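Local structure of major capsid protein (Paramecium bursaria Chlorella virus 1, 5TIP) at residues Leu97-Gln102 with His170-Tyr175; Leu65-Val70 with Gly159-Leu164; Ile41-Asn46 with Val205-Leu210; Phe254-Lys259 with Asn419-Arg424. The protein forms trimers that self-assemble into the large icosahedral glycoprotein capsid of a virus that infects Chlorella algae. All blocks are in the same frame, centred on the assembly; numbering follows the deposited sequence.

Contact 1: Leu97-Gln102 with His170-Tyr175; sequences LEIGGQ and HEVKLY
L97 and I99 meet V172 and L174 on the packed face of two antiparallel strands, while E98, K173 and Y175 form a polar group on the other face. On the packed face L97 CD1 reaches L174 CD2 at 3.9 Å, a branch brought there by a CG that stands opposite the backbone N (chi1 174°). I99 lies alongside V172, both pointing the same way, with CG1 4.2 Å from V172 CG2; F153 and F154 of helix 153-156 close over L97. E98 pairs with K173 through two backbone bonds, K173 N to E98 O being 2.8 Å. These are the inner strands of a four-stranded sheet in the N-terminal jelly roll, and a type I' turn from I99 to Q102 makes the hairpin to strand 102-108. Beyond the strand end, G100 N bonds to E171 O, and G100 CA sits over one face of the H170 ring as a CH-pi contact, 3.6 Å from its centroid. The polar side is more open to solvent: E98, K173 and Y175 are partly exposed. Y175 OH donates to E98 OE2 at 3.2 Å from above the carboxylate plane and accepts from K173 NZ at 2.9 Å, whereas a water links G101 N, E171 O and E98 OE2.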
loop_
_atom_site.group_PDB
_atom_site.type_symbol
_atom_site.label_atom_id
_atom_site.label_comp_id
_atom_site.label_asym_id
_atom_site.label_seq_id
_atom_site.Cartn_x
_atom_site.Cartn_y
_atom_site.Cartn_z
ATOM N N LEU A 97 -0.842 13.912 -27.127
ATOM C CA LEU A 97 -2.258 13.642 -27.339
ATOM C C LEU A 97 -2.879 14.792 -28.122
ATOM O O LEU A 97 -2.715 15.959 -27.754
ATOM C CB LEU A 97 -2.984 13.451 -26.008
ATOM C CG LEU A 97 -4.503 13.301 -26.114
ATOM C CD1 LEU A 97 -4.861 11.995 -26.806
ATOM C CD2 LEU A 97 -5.154 13.388 -24.745
ATOM N N GLU A 98 -3.593 14.460 -29.197
ATOM C CA GLU A 98 -4.161 15.452 -30.103
ATOM C C GLU A 98 -5.614 15.117 -30.403
ATOM O O GLU A 98 -5.931 13.973 -30.742
ATOM C CB GLU A 98 -3.357 15.512 -31.407
ATOM C CG GLU A 98 -3.892 16.495 -32.429
ATOM C CD GLU A 98 -3.153 16.413 -33.751
ATOM O OE1 GLU A 98 -2.001 16.892 -33.824
ATOM O OE2 GLU A 98 -3.722 15.860 -34.716
ATOM N N ILE A 99 -6.489 16.115 -30.284
ATOM C CA ILE A 99 -7.904 15.987 -30.626
ATOM C C ILE A 99 -8.242 17.060 -31.651
ATOM O O ILE A 99 -8.133 18.258 -31.361
ATOM C CB ILE A 99 -8.816 16.109 -29.395
ATOM C CG1 ILE A 99 -8.542 14.982 -28.397
ATOM C CG2 ILE A 99 -10.279 16.115 -29.816
ATOM C CD1 ILE A 99 -9.383 15.071 -27.140
ATOM N N GLY A 100 -8.660 16.632 -32.839
ATOM C CA GLY A 100 -9.045 17.575 -33.877
ATOM C C GLY A 100 -7.923 18.496 -34.299
ATOM O O GLY A 100 -8.166 19.672 -34.598
ATOM N N GLY A 101 -6.693 17.993 -34.319
ATOM C CA GLY A 101 -5.554 18.809 -34.667
ATOM C C GLY A 101 -5.012 19.658 -33.541
ATOM O O GLY A 101 -3.993 20.334 -33.733
ATOM N N GLN A 102 -5.645 19.641 -32.372
ATOM C CA GLN A 102 -5.247 20.473 -31.246
ATOM C C GLN A 102 -4.588 19.602 -30.186
ATOM O O GLN A 102 -5.144 18.572 -29.793
ATOM C CB GLN A 102 -6.460 21.193 -30.654
ATOM C CG GLN A 102 -7.307 21.909 -31.692
ATOM C CD GLN A 102 -6.523 22.936 -32.478
ATOM O OE1 GLN A 102 -5.744 23.704 -31.916
ATOM N NE2 GLN A 102 -6.719 22.951 -33.793
ATOM N N HIS A 170 -13.869 15.122 -35.101
ATOM C CA HIS A 170 -12.509 15.371 -34.650
ATOM C C HIS A 170 -11.762 14.055 -34.518
ATOM O O HIS A 170 -12.292 13.077 -33.980
ATOM C CB HIS A 170 -12.482 16.124 -33.316
ATOM C CG HIS A 170 -12.482 17.613 -33.466
ATOM N ND1 HIS A 170 -12.322 18.470 -32.398
ATOM C CD2 HIS A 170 -12.613 18.399 -34.561
ATOM C CE1 HIS A 170 -12.357 19.718 -32.828
ATOM N NE2 HIS A 170 -12.535 19.702 -34.138
ATOM N N GLU A 171 -10.527 14.042 -35.009
ATOM C CA GLU A 171 -9.678 12.865 -34.952
ATOM C C GLU A 171 -8.825 12.899 -33.691
ATOM O O GLU A 171 -8.274 13.943 -33.328
ATOM C CB GLU A 171 -8.782 12.795 -36.190
ATOM C CG GLU A 171 -9.532 12.543 -37.493
ATOM C CD GLU A 171 -8.647 12.699 -38.719
ATOM O OE1 GLU A 171 -7.467 13.078 -38.559
ATOM O OE2 GLU A 171 -9.130 12.442 -39.843
ATOM N N VAL A 172 -8.722 11.754 -33.025
ATOM C CA VAL A 172 -7.868 11.601 -31.854
ATOM C C VAL A 172 -6.598 10.887 -32.294
ATOM O O VAL A 172 -6.657 9.775 -32.832
ATOM C CB VAL A 172 -8.579 10.831 -30.730
ATOM C CG1 VAL A 172 -7.659 10.684 -29.531
ATOM C CG2 VAL A 172 -9.858 11.546 -30.333
ATOM N N LYS A 173 -5.450 11.522 -32.071
ATOM C CA LYS A 173 -4.179 10.988 -32.531
ATOM C C LYS A 173 -3.150 11.018 -31.409
ATOM O O LYS A 173 -3.204 11.864 -30.513
ATOM C CB LYS A 173 -3.652 11.767 -33.744
ATOM C CG LYS A 173 -4.532 11.645 -34.978
ATOM C CD LYS A 173 -3.869 12.262 -36.196
ATOM C CE LYS A 173 -2.613 11.497 -36.575
ATOM N NZ LYS A 173 -1.905 12.127 -37.722
ATOM N N LEU A 174 -2.209 10.080 -31.479
ATOM C CA LEU A 174 -1.066 10.016 -30.578
ATOM C C LEU A 174 0.206 10.089 -31.405
ATOM O O LEU A 174 0.342 9.368 -32.399
ATOM C CB LEU A 174 -1.079 8.730 -29.748
ATOM C CG LEU A 174 -2.185 8.568 -28.709
ATOM C CD1 LEU A 174 -2.221 7.136 -28.211
ATOM C CD2 LEU A 174 -1.968 9.533 -27.557
ATOM N N TYR A 175 1.129 10.957 -31.004
ATOM C CA TYR A 175 2.394 11.144 -31.707
ATOM C C TYR A 175 3.525 10.676 -30.801
ATOM O O TYR A 175 3.784 11.284 -29.758
ATOM C CB TYR A 175 2.577 12.607 -32.110
ATOM C CG TYR A 175 1.573 13.066 -33.138
ATOM C CD1 TYR A 175 1.804 12.886 -34.496
ATOM C CD2 TYR A 175 0.384 13.667 -32.751
ATOM C CE1 TYR A 175 0.881 13.299 -35.438
ATOM C CE2 TYR A 175 -0.543 14.083 -33.683
ATOM C CZ TYR A 175 -0.292 13.898 -35.025
ATOM O OH TYR A 175 -1.217 14.314 -35.954
HETATM O O HOH W 1 -6.174 15.211 -34.726
#

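Contact 2: Leu65-Val70 with Gly159-Leu164; sequences LITDIV and GLALPL
I66 and L162 are joined as an antiparallel hydrogen-bonded pair by two rather long backbone bonds, I66 N to L162 O at 3.1 Å and L162 N to I66 O at 3.2 Å, the second noticeably bent (139° at the hydrogen). The side chains of this pair lie side by side and point the same way, I66 CG1 3.7 Å from L162 CB. With chi1 at 59°, CG1 of I66 is wedged between backbone N and carbonyl carbon, which leaves CG2 to meet L164 CD1 at 3.6 Å; the L164 side chain comes in at about a right angle. F154 of helix 153-156 rests on both I66 and L162. A161 points toward the strand and its CB touches two of the strand's side chains, 3.9 Å from L65 CB and 3.8 Å from T67 CG2. L65 CD2 abuts the CA-CB side of P163, 3.8 Å from P163 CB. F26 of the second subunit packs on L65 and A161, so these two residues also line the subunit interface. Here a short, weakly bonded strand at 162-163 is added beside the start of the long strand 65-76, within the antiparallel beta-sandwich of the N-terminal jelly roll.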
loop_
_atom_site.group_PDB
_atom_site.type_symbol
_atom_site.label_atom_id
_atom_site.label_comp_id
_atom_site.label_asym_id
_atom_site.label_seq_id
_atom_site.Cartn_x
_atom_site.Cartn_y
_atom_site.Cartn_z
ATOM N N LEU A 65 -16.269 4.939 -25.939
ATOM C CA LEU A 65 -15.300 5.655 -25.123
ATOM C C LEU A 65 -13.976 4.907 -25.162
ATOM O O LEU A 65 -13.918 3.732 -25.529
ATOM C CB LEU A 65 -15.772 5.792 -23.668
ATOM C CG LEU A 65 -17.271 5.955 -23.406
ATOM C CD1 LEU A 65 -17.557 5.835 -21.925
ATOM C CD2 LEU A 65 -17.782 7.283 -23.935
ATOM N N ILE A 66 -12.906 5.597 -24.776
ATOM C CA ILE A 66 -11.594 4.980 -24.624
ATOM C C ILE A 66 -11.042 5.343 -23.255
ATOM O O ILE A 66 -11.257 6.455 -22.759
ATOM C CB ILE A 66 -10.608 5.395 -25.738
ATOM C CG1 ILE A 66 -10.407 6.909 -25.765
ATOM C CG2 ILE A 66 -11.093 4.900 -27.086
ATOM C CD1 ILE A 66 -9.406 7.359 -26.806
ATOM N N THR A 67 -10.340 4.394 -22.638
ATOM C CA THR A 67 -9.768 4.593 -21.314
ATOM C C THR A 67 -8.272 4.311 -21.334
ATOM O O THR A 67 -7.472 5.195 -21.658
ATOM C CB THR A 67 -10.468 3.701 -20.283
ATOM O OG1 THR A 67 -10.385 2.331 -20.697
ATOM C CG2 THR A 67 -11.932 4.091 -20.143
ATOM N N ASP A 68 -7.884 3.087 -20.988
ATOM C CA ASP A 68 -6.471 2.747 -20.887
ATOM C C ASP A 68 -5.837 2.637 -22.267
ATOM O O ASP A 68 -6.461 2.166 -23.221
ATOM C CB ASP A 68 -6.301 1.432 -20.130
ATOM C CG ASP A 68 -6.924 1.469 -18.751
ATOM O OD1 ASP A 68 -6.752 2.485 -18.046
ATOM O OD2 ASP A 68 -7.596 0.485 -18.375
ATOM N N ILE A 69 -4.588 3.085 -22.371
ATOM C CA ILE A 69 -3.781 2.935 -23.576
ATOM C C ILE A 69 -2.411 2.415 -23.164
ATOM O O ILE A 69 -1.752 3.009 -22.303
ATOM C CB ILE A 69 -3.643 4.259 -24.354
ATOM C CG1 ILE A 69 -5.011 4.750 -24.832
ATOM C CG2 ILE A 69 -2.696 4.088 -25.531
ATOM C CD1 ILE A 69 -4.946 5.977 -25.716
ATOM N N VAL A 70 -1.983 1.313 -23.775
ATOM C CA VAL A 70 -0.714 0.671 -23.452
ATOM C C VAL A 70 0.119 0.559 -24.722
ATOM O O VAL A 70 -0.393 0.182 -25.782
ATOM C CB VAL A 70 -0.922 -0.718 -22.812
ATOM C CG1 VAL A 70 0.415 -1.360 -22.478
ATOM C CG2 VAL A 70 -1.785 -0.604 -21.567
ATOM N N GLY A 159 -13.830 7.768 -15.007
ATOM C CA GLY A 159 -14.721 8.914 -14.963
ATOM C C GLY A 159 -14.377 10.013 -15.947
ATOM O O GLY A 159 -15.199 10.912 -16.157
ATOM N N LEU A 160 -13.188 9.970 -16.544
ATOM C CA LEU A 160 -12.779 10.922 -17.568
ATOM C C LEU A 160 -12.592 10.254 -18.926
ATOM O O LEU A 160 -11.824 10.739 -19.760
ATOM C CB LEU A 160 -11.498 11.640 -17.147
ATOM C CG LEU A 160 -11.617 12.548 -15.925
ATOM C CD1 LEU A 160 -10.269 13.160 -15.582
ATOM C CD2 LEU A 160 -12.665 13.627 -16.154
ATOM N N ALA A 161 -13.285 9.138 -19.158
ATOM C CA ALA A 161 -13.151 8.407 -20.412
ATOM C C ALA A 161 -13.467 9.306 -21.601
ATOM O O ALA A 161 -14.503 9.976 -21.632
ATOM C CB ALA A 161 -14.073 7.189 -20.413
ATOM N N LEU A 162 -12.569 9.315 -22.577
ATOM C CA LEU A 162 -12.716 10.179 -23.744
ATOM C C LEU A 162 -13.826 9.668 -24.653
ATOM O O LEU A 162 -13.725 8.546 -25.166
ATOM C CB LEU A 162 -11.400 10.252 -24.510
ATOM C CG LEU A 162 -11.386 11.233 -25.681
ATOM C CD1 LEU A 162 -11.539 12.656 -25.171
ATOM C CD2 LEU A 162 -10.115 11.084 -26.502
ATOM N N PRO A 163 -14.891 10.442 -24.885
ATOM C CA PRO A 163 -15.995 9.940 -25.712
ATOM C C PRO A 163 -15.736 10.089 -27.204
ATOM O O PRO A 163 -15.959 11.161 -27.778
ATOM C CB PRO A 163 -17.181 10.799 -25.259
ATOM C CG PRO A 163 -16.560 12.088 -24.842
ATOM C CD PRO A 163 -15.184 11.765 -24.306
ATOM N N LEU A 164 -15.257 9.018 -27.842
ATOM C CA LEU A 164 -15.086 9.040 -29.291
ATOM C C LEU A 164 -16.420 9.192 -30.006
ATOM O O LEU A 164 -16.480 9.788 -31.087
ATOM C CB LEU A 164 -14.382 7.770 -29.768
ATOM C CG LEU A 164 -12.907 7.581 -29.419
ATOM C CD1 LEU A 164 -12.364 6.350 -30.122
ATOM C CD2 LEU A 164 -12.109 8.809 -29.807
#

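Contact 3: Ile41-Asn46 with Val205-Leu210; sequences IQQTIN and VDYIFL
The pairing of I41 with V205 closes an antiparallel junction between strands 36-42 and 200-210, part of the N-terminal jelly-roll sheet. Both backbone bonds of the pair are nearly straight: I41 N to V205 O is 2.8 Å and V205 N to I41 O is 3.0 Å, the latter at 176°. On the face that carries both side chains, I41 crosses the Y207 side chain at about a right angle, CB lying 3.6 Å from Y207 CE1 and CD1 lying 3.7 Å from Y207 CD1. The same CD1 also reaches the edge of the F209 ring, near its plane. V205 CG1 lies over one face of the Y207 ring, toward its rim. Two residues further along this edge of the jelly roll, Q43 adds a side-chain link: its chain bends at chi2 (-64°), laying CG against V205 CG2 at 3.6 Å and turning the amide toward the ring edge of Y207. NE2 donates to Y207 OH at 2.8 Å, with the hydroxyl 31° out of the amide plane, and also makes a weak bond to I41 O. The two polar ends have further partners in one residue, Y207 OH binding S60 O and Q43 OE1 binding S60 N.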
loop_
_atom_site.group_PDB
_atom_site.type_symbol
_atom_site.label_atom_id
_atom_site.label_comp_id
_atom_site.label_asym_id
_atom_site.label_seq_id
_atom_site.Cartn_x
_atom_site.Cartn_y
_atom_site.Cartn_z
ATOM N N ILE A 41 -8.158 -3.108 -28.044
ATOM C CA ILE A 41 -8.094 -3.263 -29.492
ATOM C C ILE A 41 -6.804 -2.631 -29.993
ATOM O O ILE A 41 -6.470 -1.503 -29.612
ATOM C CB ILE A 41 -9.319 -2.637 -30.185
ATOM C CG1 ILE A 41 -10.603 -3.286 -29.659
ATOM C CG2 ILE A 41 -9.216 -2.783 -31.694
ATOM C CD1 ILE A 41 -11.871 -2.722 -30.244
ATOM N N GLN A 42 -6.084 -3.355 -30.846
ATOM C CA GLN A 42 -4.798 -2.893 -31.344
ATOM C C GLN A 42 -4.981 -1.810 -32.400
ATOM O O GLN A 42 -5.940 -1.823 -33.177
ATOM C CB GLN A 42 -4.004 -4.063 -31.928
ATOM C CG GLN A 42 -2.573 -3.724 -32.301
ATOM C CD GLN A 42 -1.822 -4.913 -32.862
ATOM O OE1 GLN A 42 -2.398 -5.979 -33.079
ATOM N NE2 GLN A 42 -0.530 -4.735 -33.100
ATOM N N GLN A 43 -4.040 -0.870 -32.426
ATOM C CA GLN A 43 -4.071 0.261 -33.338
ATOM C C GLN A 43 -3.042 0.082 -34.446
ATOM O O GLN A 43 -2.109 -0.719 -34.343
ATOM C CB GLN A 43 -3.803 1.575 -32.598
ATOM C CG GLN A 43 -4.758 1.858 -31.455
ATOM C CD GLN A 43 -6.188 2.037 -31.918
ATOM O OE1 GLN A 43 -6.476 2.875 -32.773
ATOM N NE2 GLN A 43 -7.095 1.251 -31.355
ATOM N N THR A 44 -3.223 0.854 -35.514
ATOM C CA THR A 44 -2.279 0.883 -36.622
ATOM C C THR A 44 -1.256 1.985 -36.379
ATOM O O THR A 44 -1.625 3.135 -36.118
ATOM C CB THR A 44 -3.006 1.115 -37.948
ATOM O OG1 THR A 44 -3.963 0.070 -38.162
ATOM C CG2 THR A 44 -2.016 1.132 -39.104
ATOM N N ILE A 45 0.023 1.631 -36.456
ATOM C CA ILE A 45 1.114 2.573 -36.242
ATOM C C ILE A 45 1.594 3.068 -37.599
ATOM O O ILE A 45 1.947 2.266 -38.473
ATOM C CB ILE A 45 2.261 1.925 -35.449
ATOM C CG1 ILE A 45 1.773 1.492 -34.065
ATOM C CG2 ILE A 45 3.432 2.889 -35.322
ATOM C CD1 ILE A 45 2.853 0.882 -33.199
ATOM N N ASN A 46 1.608 4.387 -37.776
ATOM C CA ASN A 46 2.052 5.015 -39.012
ATOM C C ASN A 46 3.501 5.459 -38.869
ATOM O O ASN A 46 3.851 6.155 -37.912
ATOM C CB ASN A 46 1.165 6.210 -39.367
ATOM C CG ASN A 46 -0.271 5.809 -39.656
ATOM O OD1 ASN A 46 -1.204 6.295 -39.017
ATOM N ND2 ASN A 46 -0.452 4.916 -40.624
ATOM N N VAL A 205 -5.513 0.103 -27.288
ATOM C CA VAL A 205 -6.442 1.048 -26.678
ATOM C C VAL A 205 -7.633 0.271 -26.133
ATOM O O VAL A 205 -8.183 -0.595 -26.822
ATOM C CB VAL A 205 -6.898 2.122 -27.684
ATOM C CG1 VAL A 205 -7.939 3.034 -27.058
ATOM C CG2 VAL A 205 -5.706 2.930 -28.164
ATOM N N ASP A 206 -8.023 0.579 -24.898
ATOM C CA ASP A 206 -9.174 -0.053 -24.263
ATOM C C ASP A 206 -10.432 0.744 -24.585
ATOM O O ASP A 206 -10.533 1.922 -24.230
ATOM C CB ASP A 206 -8.972 -0.148 -22.751
ATOM C CG ASP A 206 -8.001 -1.245 -22.359
ATOM O OD1 ASP A 206 -6.835 -1.197 -22.803
ATOM O OD2 ASP A 206 -8.404 -2.151 -21.599
ATOM N N TYR A 207 -11.383 0.102 -25.255
ATOM C CA TYR A 207 -12.624 0.742 -25.661
ATOM C C TYR A 207 -13.759 0.359 -24.721
ATOM O O TYR A 207 -13.798 -0.750 -24.181
ATOM C CB TYR A 207 -13.000 0.358 -27.094
ATOM C CG TYR A 207 -12.084 0.929 -28.152
ATOM C CD1 TYR A 207 -10.880 0.311 -28.462
ATOM C CD2 TYR A 207 -12.423 2.085 -28.843
ATOM C CE1 TYR A 207 -10.039 0.829 -29.429
ATOM C CE2 TYR A 207 -11.588 2.610 -29.812
ATOM C CZ TYR A 207 -10.398 1.978 -30.101
ATOM O OH TYR A 207 -9.562 2.495 -31.064
ATOM N N ILE A 208 -14.685 1.293 -24.529
ATOM C CA ILE A 208 -15.890 1.071 -23.740
ATOM C C ILE A 208 -17.076 1.025 -24.691
ATOM O O ILE A 208 -17.289 1.959 -25.473
ATOM C CB ILE A 208 -16.085 2.164 -22.673
ATOM C CG1 ILE A 208 -14.835 2.301 -21.801
ATOM C CG2 ILE A 208 -17.307 1.858 -21.823
ATOM C CD1 ILE A 208 -14.544 1.084 -20.955
ATOM N N PHE A 209 -17.840 -0.062 -24.630
ATOM C CA PHE A 209 -19.058 -0.215 -25.415
ATOM C C PHE A 209 -20.256 0.039 -24.509
ATOM O O PHE A 209 -20.434 -0.653 -23.503
ATOM C CB PHE A 209 -19.127 -1.606 -26.046
ATOM C CG PHE A 209 -17.999 -1.893 -26.997
ATOM C CD1 PHE A 209 -16.779 -2.353 -26.532
ATOM C CD2 PHE A 209 -18.158 -1.694 -28.358
ATOM C CE1 PHE A 209 -15.739 -2.610 -27.404
ATOM C CE2 PHE A 209 -17.120 -1.951 -29.236
ATOM C CZ PHE A 209 -15.911 -2.410 -28.758
ATOM N N LEU A 210 -21.071 1.024 -24.870
ATOM C CA LEU A 210 -22.172 1.487 -24.040
ATOM C C LEU A 210 -23.511 0.954 -24.537
ATOM O O LEU A 210 -23.668 0.573 -25.699
ATOM C CB LEU A 210 -22.205 3.017 -23.998
ATOM C CG LEU A 210 -20.975 3.693 -23.390
ATOM C CD1 LEU A 210 -21.051 5.204 -23.553
ATOM C CD2 LEU A 210 -20.824 3.314 -21.927
#

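Contact 4: Phe254-Lys259 with Asn419-Arg424; sequences FNHPTK and NYNVLR
N421 ND2 stands over one face of the H256 ring, 3.9 Å above the plane toward the rim, its amide tilted 49° from the ring, while N255 CB lies over the opposite face. The N419 amide crosses beside the same ring, its plane turned 30° from the imidazole, with ND2 3.6 Å from H256 CB. A second flat group is the Y420 ring: the K259 and Y420 side chains cross at about a right angle, K259 CG coming within 3.4 Å of Y420 CE2. The bend at chi3 (61°) carries the lysine tip round to Y420 OH, where NZ makes a weak bond of 3.3 Å. Stronger partners lie outside, E228 for the lysine in a salt bridge and the carbonyl of R362 for the tyrosine hydroxyl. Between these groups the backbones are pinned by Y420 N to P257 O, 3.0 Å and nearly along the C=O axis. N419 ND2 also holds Y420 O from above its carbonyl plane, at 3.0 Å. T258 and N419 form a non-hydrogen-bonded antiparallel pair, where strand 257-266 starts beside strand 412-426. Strand 223-237 also pairs with the latter, and Q13 of the third subunit packs on H256 and P257.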
loop_
_atom_site.group_PDB
_atom_site.type_symbol
_atom_site.label_atom_id
_atom_site.label_comp_id
_atom_site.label_asym_id
_atom_site.label_seq_id
_atom_site.Cartn_x
_atom_site.Cartn_y
_atom_site.Cartn_z
ATOM N N PHE A 254 4.613 28.995 -16.011
ATOM C CA PHE A 254 3.451 28.125 -15.938
ATOM C C PHE A 254 2.178 28.962 -15.983
ATOM O O PHE A 254 2.205 30.182 -15.798
ATOM C CB PHE A 254 3.492 27.278 -14.662
ATOM C CG PHE A 254 4.706 26.396 -14.562
ATOM C CD1 PHE A 254 5.151 25.675 -15.657
ATOM C CD2 PHE A 254 5.415 26.309 -13.376
ATOM C CE1 PHE A 254 6.271 24.870 -15.566
ATOM C CE2 PHE A 254 6.535 25.508 -13.279
ATOM C CZ PHE A 254 6.963 24.788 -14.375
ATOM N N ASN A 255 1.057 28.290 -16.234
ATOM C CA ASN A 255 -0.248 28.937 -16.280
ATOM C C ASN A 255 -1.280 27.998 -15.671
ATOM O O ASN A 255 -0.965 26.869 -15.280
ATOM C CB ASN A 255 -0.638 29.329 -17.711
ATOM C CG ASN A 255 0.292 30.367 -18.310
ATOM O OD1 ASN A 255 1.065 30.074 -19.220
ATOM N ND2 ASN A 255 0.211 31.594 -17.806
ATOM N N HIS A 256 -2.525 28.487 -15.583
ATOM C CA HIS A 256 -3.700 27.728 -15.157
ATOM C C HIS A 256 -3.627 27.363 -13.677
ATOM O O HIS A 256 -2.555 27.459 -13.064
ATOM C CB HIS A 256 -3.852 26.466 -16.010
ATOM C CG HIS A 256 -3.976 26.737 -17.476
ATOM N ND1 HIS A 256 -3.126 26.189 -18.410
ATOM C CD2 HIS A 256 -4.857 27.499 -18.169
ATOM C CE1 HIS A 256 -3.471 26.608 -19.615
ATOM N NE2 HIS A 256 -4.520 27.400 -19.497
ATOM N N PRO A 257 -4.743 26.970 -13.060
ATOM C CA PRO A 257 -4.689 26.463 -11.679
ATOM C C PRO A 257 -3.846 25.200 -11.593
ATOM O O PRO A 257 -4.173 24.170 -12.186
ATOM C CB PRO A 257 -6.161 26.191 -11.349
ATOM C CG PRO A 257 -6.920 27.105 -12.243
ATOM C CD PRO A 257 -6.131 27.163 -13.518
ATOM N N THR A 258 -2.755 25.284 -10.836
ATOM C CA THR A 258 -1.746 24.236 -10.775
ATOM C C THR A 258 -1.855 23.481 -9.458
ATOM O O THR A 258 -1.941 24.096 -8.390
ATOM C CB THR A 258 -0.343 24.832 -10.929
ATOM O OG1 THR A 258 -0.242 25.486 -12.200
ATOM C CG2 THR A 258 0.720 23.749 -10.840
ATOM N N LYS A 259 -1.841 22.148 -9.538
ATOM C CA LYS A 259 -1.944 21.317 -8.343
ATOM C C LYS A 259 -0.631 21.265 -7.573
ATOM O O LYS A 259 -0.627 21.373 -6.342
ATOM C CB LYS A 259 -2.376 19.901 -8.721
ATOM C CG LYS A 259 -3.564 19.836 -9.654
ATOM C CD LYS A 259 -3.853 18.402 -10.060
ATOM C CE LYS A 259 -4.190 17.547 -8.851
ATOM N NZ LYS A 259 -4.533 16.155 -9.243
ATOM N N ASN A 419 -1.558 21.004 -14.024
ATOM C CA ASN A 419 -2.637 21.975 -13.937
ATOM C C ASN A 419 -3.950 21.336 -14.365
ATOM O O ASN A 419 -3.984 20.241 -14.930
ATOM C CB ASN A 419 -2.345 23.205 -14.805
ATOM C CG ASN A 419 -2.333 22.884 -16.285
ATOM O OD1 ASN A 419 -1.300 22.522 -16.844
ATOM N ND2 ASN A 419 -3.486 23.021 -16.931
ATOM N N TYR A 420 -5.039 22.043 -14.086
ATOM C CA TYR A 420 -6.366 21.648 -14.530
ATOM C C TYR A 420 -6.774 22.453 -15.755
ATOM O O TYR A 420 -6.316 23.578 -15.968
ATOM C CB TYR A 420 -7.403 21.840 -13.420
ATOM C CG TYR A 420 -7.406 20.750 -12.374
ATOM C CD1 TYR A 420 -7.895 19.485 -12.666
ATOM C CD2 TYR A 420 -6.930 20.987 -11.092
ATOM C CE1 TYR A 420 -7.906 18.485 -11.714
ATOM C CE2 TYR A 420 -6.940 19.993 -10.132
ATOM C CZ TYR A 420 -7.423 18.744 -10.450
ATOM O OH TYR A 420 -7.432 17.749 -9.500
ATOM N N ASN A 421 -7.642 21.855 -16.566
ATOM C CA ASN A 421 -8.233 22.538 -17.704
ATOM C C ASN A 421 -9.589 21.898 -17.967
ATOM O O ASN A 421 -9.930 20.864 -17.387
ATOM C CB ASN A 421 -7.325 22.473 -18.936
ATOM C CG ASN A 421 -7.566 23.618 -19.901
ATOM O OD1 ASN A 421 -8.701 24.053 -20.098
ATOM N ND2 ASN A 421 -6.494 24.121 -20.502
ATOM N N VAL A 422 -10.366 22.520 -18.846
ATOM C CA VAL A 422 -11.714 22.061 -19.153
ATOM C C VAL A 422 -11.772 21.676 -20.622
ATOM O O VAL A 422 -11.430 22.482 -21.496
ATOM C CB VAL A 422 -12.773 23.129 -18.822
ATOM C CG1 VAL A 422 -14.158 22.630 -19.200
ATOM C CG2 VAL A 422 -12.721 23.486 -17.347
ATOM N N LEU A 423 -12.197 20.445 -20.889
ATOM C CA LEU A 423 -12.381 19.945 -22.245
ATOM C C LEU A 423 -13.875 19.906 -22.540
ATOM O O LEU A 423 -14.603 19.072 -21.991
ATOM C CB LEU A 423 -11.747 18.564 -22.404
ATOM C CG LEU A 423 -11.950 17.850 -23.742
ATOM C CD1 LEU A 423 -11.272 18.613 -24.867
ATOM C CD2 LEU A 423 -11.431 16.422 -23.672
ATOM N N ARG A 424 -14.332 20.808 -23.403
ATOM C CA ARG A 424 -15.728 20.871 -23.806
ATOM C C ARG A 424 -15.906 20.100 -25.106
ATOM O O ARG A 424 -15.122 20.269 -26.045
ATOM C CB ARG A 424 -16.194 22.315 -23.992
ATOM C CG ARG A 424 -16.107 23.177 -22.750
ATOM C CD ARG A 424 -16.969 24.416 -22.908
ATOM N NE ARG A 424 -16.854 25.319 -21.768
ATOM C CZ ARG A 424 -16.143 26.441 -21.779
ATOM N NH1 ARG A 424 -15.491 26.800 -22.876
ATOM N NH2 ARG A 424 -16.091 27.207 -20.698
#

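How the contacts relate
Contacts 1, 2 and 3 lie in the N-terminal jelly roll and contact 4 in the second. Contacts 2 and 3 share a sheet: strands 65-76 and 200-210 are neighbours, and contact 2 is nested within the chain loop closed by contact 3. Contact 1 belongs to a separate sheet packed against contact 2 through V172 on L164. L423 of 419-424 reaches across to I99 and L162, so contact 4 touches contacts 1 and 2 but stays about 14 Å from contact 3 at the nearest atoms. Contacts 2, 3 and 4 are buried; contact 1 is partly exposed. Side-chain chemistry follows: contact 2 is apolar; contact 1 has one buried apolar face and one polar, water-linked face; amides and phenols mark contacts 3 and 4, with a buried lysine in contact 4.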